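Endo-beta-1,4-glucanase (cellulase B) (Bacillus halodurans, PDB 4V2X) probably hydrolyses beta-1,4-linked glucans such as cellulose with a family 5 glycosidase module, joined to an immunoglobulin-like module and a carbohydrate-binding module. Local coordinates at residues 303-307 with 308-312. Numbering follows the deposited sequence.
Sequences RVHHT and FVARG
His305 packs against Val309 and Ala310 where helix 291-309 of the eight-stranded beta/alpha barrel closes in a Schellman motif, defined by the pairs Ile313 N to Phe308 O and Gly312 N to Val309 O, with Gly312 at positive phi as C-prime residue. His305 CG stands anti to the backbone N (chi1 -175°), bringing His305 ND1 to 3.5 Å from Val309 CB, the two side chains crossing at about a right angle. With the imidazole gone, as in an alanine here, Val309 CB would probably lose this ring cover and Arg351 O its hydrogen bond from ND1. The turn at 305-307 is of the wider pi type, as the nearly straight bond from Ala310 N to His305 O indicates (2.8 Å, 173° at the hydrogen), whereas Val309 N approaches that oxygen at a poor angle. Thr307 CG2 sits over one face of the Phe308 ring, a CH-pi contact 4.2 Å from the centroid. The Arg311 side chain lies beside that of Thr307, pointing the same way, with Thr307 CA over one guanidinium face. Further out, Phe308 ties the helix end to Leu252 and Leu255 of neighbouring helix 249-262 and to Val315 of barrel strand 315-320. Thr307 N and OG1 grip Arg303 O from opposite faces of its carbonyl plane, Thr307 OG1 at 2.8 Å.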
loop_
_atom_site.group_PDB
_atom_site.type_symbol
_atom_site.label_atom_id
_atom_site.label_comp_id
_atom_site.label_asym_id
_atom_site.label_seq_id
_atom_site.Cartn_x
_atom_site.Cartn_y
_atom_site.Cartn_z
ATOM N N ARG A 303 -14.946 11.905 -9.168
ATOM C CA ARG A 303 -13.820 11.264 -8.487
ATOM C C ARG A 303 -12.787 10.784 -9.506
ATOM O O ARG A 303 -11.590 11.015 -9.364
ATOM C CB ARG A 303 -14.274 10.077 -7.632
ATOM C CG ARG A 303 -15.090 10.426 -6.399
ATOM C CD ARG A 303 -15.214 9.230 -5.464
ATOM N NE ARG A 303 -15.919 8.088 -6.052
ATOM C CZ ARG A 303 -17.233 7.867 -5.977
ATOM N NH1 ARG A 303 -18.040 8.723 -5.358
ATOM N NH2 ARG A 303 -17.758 6.780 -6.536
ATOM N N VAL A 304 -13.271 10.131 -10.549
ATOM C CA VAL A 304 -12.408 9.605 -11.593
ATOM C C VAL A 304 -11.640 10.742 -12.286
ATOM O O VAL A 304 -10.437 10.641 -12.512
ATOM C CB VAL A 304 -13.224 8.796 -12.619
ATOM C CG1 VAL A 304 -12.385 8.424 -13.829
ATOM C CG2 VAL A 304 -13.784 7.537 -11.965
ATOM N N HIS A 305 -12.339 11.823 -12.600
ATOM C CA HIS A 305 -11.704 12.943 -13.278
ATOM C C HIS A 305 -10.659 13.608 -12.376
ATOM O O HIS A 305 -9.532 13.862 -12.801
ATOM C CB HIS A 305 -12.739 13.966 -13.737
ATOM C CG HIS A 305 -12.140 15.075 -14.539
ATOM N ND1 HIS A 305 -11.975 15.004 -15.905
ATOM C CD2 HIS A 305 -11.596 16.250 -14.153
ATOM C CE1 HIS A 305 -11.390 16.110 -16.330
ATOM N NE2 HIS A 305 -11.144 16.880 -15.286
ATOM N N HIS A 306 -11.037 13.880 -11.131
ATOM C CA HIS A 306 -10.149 14.538 -10.186
ATOM C C HIS A 306 -8.903 13.723 -9.894
ATOM O O HIS A 306 -7.797 14.264 -9.820
ATOM C CB HIS A 306 -10.885 14.834 -8.881
ATOM C CG HIS A 306 -10.040 15.546 -7.873
ATOM N ND1 HIS A 306 -9.345 14.883 -6.886
ATOM C CD2 HIS A 306 -9.757 16.859 -7.714
ATOM C CE1 HIS A 306 -8.680 15.760 -6.154
ATOM N NE2 HIS A 306 -8.912 16.967 -6.636
ATOM N N THR A 307 -9.079 12.421 -9.736
ATOM C CA THR A 307 -7.978 11.556 -9.341
ATOM C C THR A 307 -7.043 11.206 -10.503
ATOM O O THR A 307 -5.827 11.054 -10.300
ATOM C CB THR A 307 -8.522 10.274 -8.682
ATOM O OG1 THR A 307 -9.424 10.635 -7.631
ATOM C CG2 THR A 307 -7.396 9.436 -8.102
ATOM N N PHE A 308 -7.597 11.057 -11.707
ATOM C CA PHE A 308 -6.811 10.596 -12.855
ATOM C C PHE A 308 -6.715 11.633 -13.961
ATOM O O PHE A 308 -5.632 12.178 -14.200
ATOM C CB PHE A 308 -7.354 9.267 -13.394
ATOM C CG PHE A 308 -7.109 8.117 -12.463
ATOM C CD1 PHE A 308 -5.826 7.638 -12.273
ATOM C CD2 PHE A 308 -8.143 7.549 -11.745
ATOM C CE1 PHE A 308 -5.581 6.602 -11.390
ATOM C CE2 PHE A 308 -7.900 6.505 -10.858
ATOM C CZ PHE A 308 -6.618 6.035 -10.681
ATOM N N VAL A 309 -7.841 11.924 -14.612
ATOM C CA VAL A 309 -7.832 12.724 -15.844
ATOM C C VAL A 309 -7.186 14.093 -15.641
ATOM O O VAL A 309 -6.346 14.510 -16.439
ATOM C CB VAL A 309 -9.244 12.926 -16.436
ATOM C CG1 VAL A 309 -9.169 13.715 -17.743
ATOM C CG2 VAL A 309 -9.940 11.591 -16.670
ATOM N N ALA A 310 -7.583 14.788 -14.577
ATOM C CA ALA A 310 -7.065 16.129 -14.305
ATOM C C ALA A 310 -5.568 16.122 -13.976
ATOM O O ALA A 310 -4.910 17.164 -14.071
ATOM C CB ALA A 310 -7.846 16.773 -13.173
ATOM N N ARG A 311 -5.036 14.969 -13.575
ATOM C CA ARG A 311 -3.600 14.825 -13.277
ATOM C C ARG A 311 -2.815 14.237 -14.450
ATOM O O ARG A 311 -1.644 13.874 -14.295
ATOM C CB ARG A 311 -3.393 13.924 -12.062
ATOM C CG ARG A 311 -3.986 14.439 -10.770
ATOM C CD ARG A 311 -3.757 13.427 -9.654
ATOM N NE ARG A 311 -4.448 13.804 -8.427
ATOM C CZ ARG A 311 -4.806 12.969 -7.450
ATOM N NH1 ARG A 311 -4.567 11.659 -7.529
ATOM N NH2 ARG A 311 -5.432 13.455 -6.377
ATOM N N GLY A 312 -3.451 14.125 -15.610
ATOM C CA GLY A 312 -2.777 13.673 -16.817
ATOM C C GLY A 312 -2.793 12.178 -17.061
ATOM O O GLY A 312 -2.149 11.704 -17.992
#